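Side-chain contacts in T9SS C-terminal target domain-containing protein (Bacteroides cellulosilyticus, PDB 5JVK), which probably hydrolyses O-glycosidic bonds as a family 39 glycoside hydrolase of a gut symbiont, most likely acting within polysaccharide chains: residues F185-P189 / F190-E194; D232-P235 / L236-V239. One frame throughout, in Å; residues are numbered along the deposited sequence.

Contact 1 (F185-P189 / F190-E194); sequences FPTIP and FPTTE. With SO4 (sulfate ion), chain E.
An inverse gamma turn centred on Pro189 doubles the backbone back on itself, bringing Phe190 N to Ile188 O in a weak, bent hydrogen bond (2.8 Å, 136° at the hydrogen) and setting Phe185 against Pro191. The Phe185 ring meets the returning chain with its edge: CD1 lies 3.6 Å from Phe190 C, and CE1 reaches the N and CB of Pro191. With chi1 at -44°, CG stands anti to the carbonyl carbon, which carries the ring edge to the Phe190-Pro191 peptide. Trimming this side chain to an alanine would probably take away the ring edge set against that peptide and open a gap beside Pro191. Ile188 runs alongside Phe190, with Ile188 CD1 3.8 Å from Phe190 CB; the same methyl also meets CG2 of Thr192, whose side chain comes across it. One water ties the loop together from within: it accepts from Ile188 N, donates to Phe190 O at 3.1 Å, and sits 2.6 Å from Thr192 OG1. That hydroxyl also faces the Pro186 ring, whose CD is 3.5 Å from Thr192 OG1. Further along, Glu194 N donates to sulfate O4 at 3.0 Å; the ion probably came from the crystallisation liquor. Thr193 is the N-cap residue, its OG1 hydrogen-bonded to Ser196 OG. The whole is a proline-rich, water-bridged loop that leads from strand 168-174 of the (beta/alpha)8 barrel into helix 194-211.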
ATOM      1  N   PHE A 185      26.560  -6.627 -20.231  1.00 54.43           N
ATOM      2  CA  PHE A 185      26.676  -6.042 -18.886  1.00 54.34           C
ATOM      3  C   PHE A 185      28.137  -5.994 -18.402  1.00 53.43           C
ATOM      4  O   PHE A 185      28.487  -6.644 -17.410  1.00 53.83           O
ATOM      5  CB  PHE A 185      25.790  -6.841 -17.914  1.00 54.90           C
ATOM      6  CG  PHE A 185      24.432  -7.161 -18.470  1.00 55.11           C
ATOM      7  CD1 PHE A 185      23.415  -6.216 -18.442  1.00 55.08           C
ATOM      8  CD2 PHE A 185      24.182  -8.392 -19.066  1.00 55.56           C
ATOM      9  CE1 PHE A 185      22.164  -6.498 -18.973  1.00 54.72           C
ATOM     10  CE2 PHE A 185      22.935  -8.680 -19.598  1.00 55.27           C
ATOM     11  CZ  PHE A 185      21.926  -7.732 -19.554  1.00 54.80           C
ATOM     12  N   PRO A 186      28.996  -5.217 -19.098  1.00 52.39           N
ATOM     13  CA  PRO A 186      30.424  -5.157 -18.747  1.00 52.46           C
ATOM     14  C   PRO A 186      30.743  -4.445 -17.424  1.00 52.38           C
ATOM     15  O   PRO A 186      31.496  -4.987 -16.611  1.00 52.50           O
ATOM     16  CB  PRO A 186      31.053  -4.400 -19.930  1.00 52.41           C
ATOM     17  CG  PRO A 186      29.939  -3.627 -20.541  1.00 52.39           C
ATOM     18  CD  PRO A 186      28.698  -4.435 -20.315  1.00 52.55           C
ATOM     19  N   THR A 187      30.177  -3.254 -17.221  1.00 51.99           N
ATOM     20  CA  THR A 187      30.485  -2.411 -16.055  1.00 51.54           C
ATOM     21  C   THR A 187      29.551  -2.657 -14.862  1.00 50.12           C
ATOM     22  O   THR A 187      30.013  -2.708 -13.724  1.00 50.12           O
ATOM     23  CB  THR A 187      30.441  -0.908 -16.419  1.00 51.73           C
ATOM     24  OG1 THR A 187      29.247  -0.619 -17.157  1.00 52.58           O
ATOM     25  CG2 THR A 187      31.648  -0.519 -17.260  1.00 51.44           C
ATOM     26  N   ILE A 188      28.253  -2.810 -15.129  1.00 49.13           N
ATOM     27  CA  ILE A 188      27.213  -2.864 -14.082  1.00 48.24           C
ATOM     28  C   ILE A 188      26.111  -3.867 -14.442  1.00 47.82           C
ATOM     29  O   ILE A 188      25.979  -4.227 -15.612  1.00 48.42           O
ATOM     30  CB  ILE A 188      26.585  -1.462 -13.855  1.00 47.53           C
ATOM     31  CG1 ILE A 188      26.138  -0.830 -15.185  1.00 46.90           C
ATOM     32  CG2 ILE A 188      27.577  -0.544 -13.148  1.00 47.47           C
ATOM     33  CD1 ILE A 188      25.411   0.490 -15.030  1.00 46.34           C
ATOM     34  N   PRO A 189      25.303  -4.314 -13.451  1.00 47.65           N
ATOM     35  CA  PRO A 189      24.170  -5.202 -13.766  1.00 47.32           C
ATOM     36  C   PRO A 189      22.978  -4.416 -14.348  1.00 47.12           C
ATOM     37  O   PRO A 189      21.917  -4.304 -13.728  1.00 48.01           O
ATOM     38  CB  PRO A 189      23.854  -5.856 -12.413  1.00 46.89           C
ATOM     39  CG  PRO A 189      24.257  -4.834 -11.409  1.00 47.11           C
ATOM     40  CD  PRO A 189      25.427  -4.088 -11.995  1.00 47.34           C
ATOM     41  N   PHE A 190      23.181  -3.895 -15.556  1.00 46.47           N
ATOM     42  CA  PHE A 190      22.256  -2.974 -16.218  1.00 45.78           C
ATOM     43  C   PHE A 190      22.750  -2.805 -17.662  1.00 46.59           C
ATOM     44  O   PHE A 190      23.946  -2.582 -17.867  1.00 46.86           O
ATOM     45  CB  PHE A 190      22.250  -1.621 -15.492  1.00 44.67           C
ATOM     46  CG  PHE A 190      21.193  -0.665 -15.972  1.00 43.66           C
ATOM     47  CD1 PHE A 190      19.924  -0.667 -15.399  1.00 43.02           C
ATOM     48  CD2 PHE A 190      21.469   0.256 -16.981  1.00 43.02           C
ATOM     49  CE1 PHE A 190      18.948   0.220 -15.832  1.00 42.62           C
ATOM     50  CE2 PHE A 190      20.496   1.146 -17.417  1.00 42.68           C
ATOM     51  CZ  PHE A 190      19.234   1.127 -16.842  1.00 42.70           C
ATOM     52  N   PRO A 191      21.853  -2.926 -18.665  1.00 47.37           N
ATOM     53  CA  PRO A 191      22.316  -2.966 -20.059  1.00 47.66           C
ATOM     54  C   PRO A 191      22.951  -1.657 -20.541  1.00 48.07           C
ATOM     55  O   PRO A 191      22.266  -0.634 -20.624  1.00 47.62           O
ATOM     56  CB  PRO A 191      21.034  -3.267 -20.846  1.00 47.87           C
ATOM     57  CG  PRO A 191      19.937  -2.741 -19.991  1.00 47.78           C
ATOM     58  CD  PRO A 191      20.381  -3.002 -18.581  1.00 47.67           C
ATOM     59  N   THR A 192      24.254  -1.707 -20.836  1.00 49.00           N
ATOM     60  CA  THR A 192      25.007  -0.557 -21.358  1.00 49.72           C
ATOM     61  C   THR A 192      25.523  -0.717 -22.803  1.00 50.71           C
ATOM     62  O   THR A 192      26.097   0.230 -23.346  1.00 51.22           O
ATOM     63  CB  THR A 192      26.193  -0.201 -20.430  1.00 49.08           C
ATOM     64  OG1 THR A 192      27.006  -1.359 -20.210  1.00 48.22           O
ATOM     65  CG2 THR A 192      25.686   0.326 -19.094  1.00 48.78           C
ATOM     66  N   THR A 193      25.323  -1.885 -23.428  1.00 51.29           N
ATOM     67  CA  THR A 193      25.699  -2.085 -24.840  1.00 52.49           C
ATOM     68  C   THR A 193      24.521  -1.777 -25.757  1.00 52.95           C
ATOM     69  O   THR A 193      23.364  -1.883 -25.345  1.00 53.77           O
ATOM     70  CB  THR A 193      26.194  -3.523 -25.132  1.00 52.74           C
ATOM     71  OG1 THR A 193      25.095  -4.442 -25.132  1.00 52.83           O
ATOM     72  CG2 THR A 193      27.238  -3.966 -24.110  1.00 53.02           C
ATOM     73  N   GLU A 194      24.823  -1.415 -27.003  1.00 53.56           N
ATOM     74  CA  GLU A 194      23.793  -1.144 -28.016  1.00 54.41           C
ATOM     75  C   GLU A 194      22.903  -2.371 -28.251  1.00 52.88           C
ATOM     76  O   GLU A 194      21.694  -2.230 -28.435  1.00 52.55           O
ATOM     77  CB  GLU A 194      24.429  -0.698 -29.341  1.00 56.17           C
ATOM     78  CG  GLU A 194      23.459  -0.034 -30.317  1.00 58.12           C
ATOM     79  CD  GLU A 194      23.984   0.030 -31.744  1.00 59.52           C
ATOM     80  OE1 GLU A 194      25.218   0.088 -31.941  1.00 60.58           O
ATOM     81  OE2 GLU A 194      23.154   0.025 -32.678  1.00 60.06           O
TER
HETATM   82  S   SO4 E 652      28.489  -1.193 -27.843  1.00 90.87           S
HETATM   83  O1  SO4 E 652      27.918   0.169 -27.728  1.00 90.34           O
HETATM   84  O2  SO4 E 652      29.586  -1.178 -28.836  1.00 91.69           O
HETATM   85  O3  SO4 E 652      29.020  -1.624 -26.531  1.00 90.29           O
HETATM   86  O4  SO4 E 652      27.441  -2.144 -28.284  1.00 90.86           O
HETATM   87  O   HOH W   1      27.056  -2.688 -17.923  1.00 47.46           O

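Contact 2 (D232-P235 / L236-V239); sequences DYLP and LLKV
Tyr233 and Leu237, one helical turn apart, meet at the rim of the aromatic ring: Leu237 CD2 lies in the ring plane, 3.9 Å from Tyr233 CE2. A turn joined by Leu237 N to Tyr233 O (2.9 Å, 160° at the hydrogen) underlies this pair. Next to it, the side chains of Leu234 and Lys238 run at a slant to each other. The lysine passes its aliphatic part over the leucine, CE coming 4.0 Å from Leu234 CG, while its CG sits 3.3 Å from Leu234 O. Lys238 CG is anti to the carbonyl carbon (chi1 -79°) and the rest of the chain runs extended; this lays CG and CE along Leu234. The backbone bond beneath joins Lys238 N to Leu234 O at 2.8 Å. All this belongs to helix 229-247, the helix of a beta-alpha-beta crossover between strands 217-220 and 252-255 of the (beta/alpha)8 barrel. Pro235 kinks it, because a proline nitrogen carries no hydrogen to give to the turn before; its side chain touches Arg197 of helix 194-211. Beyond the segments, Leu237 leans on Leu253 and Ser255 of the neighbouring strand, and Leu236 on Arg197 and Cys200 of helix 194-211. Tyr233 is positioned from the C-terminal ends of both strands: its OH bonds to Leu220 O and weakly to Gly256 N, and its ring meets Phe269 edge-to-face. Just before it, Asp232 turns back a helical turn, its OD2 accepting from Asp228 N.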
ATOM      1  N   ASP A 232      24.100   6.124 -18.005  1.00 46.02           N
ATOM      2  CA  ASP A 232      23.675   4.716 -18.121  1.00 44.80           C
ATOM      3  C   ASP A 232      22.184   4.555 -18.411  1.00 43.08           C
ATOM      4  O   ASP A 232      21.810   3.872 -19.370  1.00 43.26           O
ATOM      5  CB  ASP A 232      24.038   3.935 -16.851  1.00 45.18           C
ATOM      6  CG  ASP A 232      25.540   3.882 -16.593  1.00 45.64           C
ATOM      7  OD1 ASP A 232      26.334   3.927 -17.558  1.00 46.23           O
ATOM      8  OD2 ASP A 232      25.928   3.785 -15.410  1.00 46.12           O
ATOM      9  N   TYR A 233      21.339   5.177 -17.590  1.00 41.36           N
ATOM     10  CA  TYR A 233      19.887   4.974 -17.674  1.00 39.48           C
ATOM     11  C   TYR A 233      19.248   5.625 -18.907  1.00 39.26           C
ATOM     12  O   TYR A 233      18.469   4.979 -19.606  1.00 39.63           O
ATOM     13  CB  TYR A 233      19.188   5.469 -16.401  1.00 38.31           C
ATOM     14  CG  TYR A 233      17.771   4.957 -16.258  1.00 36.89           C
ATOM     15  CD1 TYR A 233      17.485   3.835 -15.476  1.00 36.50           C
ATOM     16  CD2 TYR A 233      16.711   5.587 -16.915  1.00 36.13           C
ATOM     17  CE1 TYR A 233      16.187   3.361 -15.349  1.00 35.98           C
ATOM     18  CE2 TYR A 233      15.415   5.118 -16.799  1.00 35.87           C
ATOM     19  CZ  TYR A 233      15.159   4.006 -16.018  1.00 35.84           C
ATOM     20  OH  TYR A 233      13.870   3.554 -15.895  1.00 35.01           O
ATOM     21  N   LEU A 234      19.564   6.892 -19.164  1.00 39.37           N
ATOM     22  CA  LEU A 234      18.935   7.634 -20.268  1.00 40.07           C
ATOM     23  C   LEU A 234      19.181   7.020 -21.664  1.00 41.74           C
ATOM     24  O   LEU A 234      18.265   7.009 -22.486  1.00 41.95           O
ATOM     25  CB  LEU A 234      19.327   9.123 -20.226  1.00 39.59           C
ATOM     26  CG  LEU A 234      18.712  10.082 -21.255  1.00 39.22           C
ATOM     27  CD1 LEU A 234      17.192   9.974 -21.311  1.00 39.24           C
ATOM     28  CD2 LEU A 234      19.122  11.511 -20.937  1.00 39.07           C
ATOM     29  N   PRO A 235      20.405   6.513 -21.938  1.00 43.66           N
ATOM     30  CA  PRO A 235      20.616   5.744 -23.170  1.00 44.35           C
ATOM     31  C   PRO A 235      19.684   4.545 -23.339  1.00 44.16           C
ATOM     32  O   PRO A 235      19.114   4.369 -24.416  1.00 45.60           O
ATOM     33  CB  PRO A 235      22.066   5.278 -23.039  1.00 44.90           C
ATOM     34  CG  PRO A 235      22.724   6.389 -22.307  1.00 44.49           C
ATOM     35  CD  PRO A 235      21.693   6.941 -21.358  1.00 44.23           C
ATOM     36  N   LEU A 236      19.537   3.739 -22.289  1.00 43.77           N
ATOM     37  CA  LEU A 236      18.606   2.606 -22.299  1.00 44.17           C
ATOM     38  C   LEU A 236      17.173   3.093 -22.526  1.00 44.33           C
ATOM     39  O   LEU A 236      16.438   2.519 -23.328  1.00 45.47           O
ATOM     40  CB  LEU A 236      18.713   1.812 -20.987  1.00 44.31           C
ATOM     41  CG  LEU A 236      17.860   0.553 -20.736  1.00 44.92           C
ATOM     42  CD1 LEU A 236      16.429   0.887 -20.359  1.00 45.63           C
ATOM     43  CD2 LEU A 236      17.864  -0.402 -21.918  1.00 45.16           C
ATOM     44  N   LEU A 237      16.799   4.157 -21.823  1.00 43.71           N
ATOM     45  CA  LEU A 237      15.458   4.740 -21.907  1.00 42.98           C
ATOM     46  C   LEU A 237      15.124   5.293 -23.300  1.00 43.34           C
ATOM     47  O   LEU A 237      13.983   5.172 -23.756  1.00 43.80           O
ATOM     48  CB  LEU A 237      15.320   5.845 -20.851  1.00 42.51           C
ATOM     49  CG  LEU A 237      13.965   6.507 -20.598  1.00 42.25           C
ATOM     50  CD1 LEU A 237      12.923   5.479 -20.169  1.00 41.81           C
ATOM     51  CD2 LEU A 237      14.120   7.618 -19.558  1.00 42.10           C
ATOM     52  N   LYS A 238      16.116   5.890 -23.968  1.00 43.20           N
ATOM     53  CA  LYS A 238      15.943   6.430 -25.333  1.00 42.02           C
ATOM     54  C   LYS A 238      15.637   5.364 -26.393  1.00 41.41           C
ATOM     55  O   LYS A 238      15.035   5.677 -27.419  1.00 41.56           O
ATOM     56  CB  LYS A 238      17.170   7.251 -25.762  1.00 41.48           C
ATOM     57  CG  LYS A 238      17.193   8.656 -25.185  1.00 41.26           C
ATOM     58  CD  LYS A 238      18.479   9.396 -25.516  1.00 40.75           C
ATOM     59  CE  LYS A 238      18.357  10.875 -25.180  1.00 40.36           C
ATOM     60  NZ  LYS A 238      19.660  11.590 -25.222  1.00 40.25           N
ATOM     61  N   VAL A 239      16.065   4.124 -26.146  1.00 40.88           N
ATOM     62  CA  VAL A 239      15.735   2.982 -27.005  1.00 40.75           C
ATOM     63  C   VAL A 239      14.395   2.364 -26.584  1.00 40.66           C
ATOM     64  O   VAL A 239      13.546   2.100 -27.434  1.00 41.10           O
ATOM     65  CB  VAL A 239      16.852   1.905 -26.982  1.00 40.70           C
ATOM     66  CG1 VAL A 239      16.498   0.721 -27.879  1.00 40.69           C
ATOM     67  CG2 VAL A 239      18.188   2.510 -27.398  1.00 40.43           C
TER

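Following the chain from its N terminus, contact 1 comes first, closing a tight local loop between strand 168-174 and helix 194-211. After that helix and strand 217-220 the chain enters helix 229-247, where contact 2 closes successive turns. The two lie in series, neither enclosing the other, yet their centres are about 11 Å apart and they touch directly. Phe190 CZ packs 3.5 Å from Tyr233 CD1, Ile188 CD1 lies 3.4 Å from Asp232 OD2, and Pro191 CG reaches Leu236 CD2. Residues 185-194 thus rest on the kinked helix, tying the loop that follows one barrel strand to the helix that follows the next.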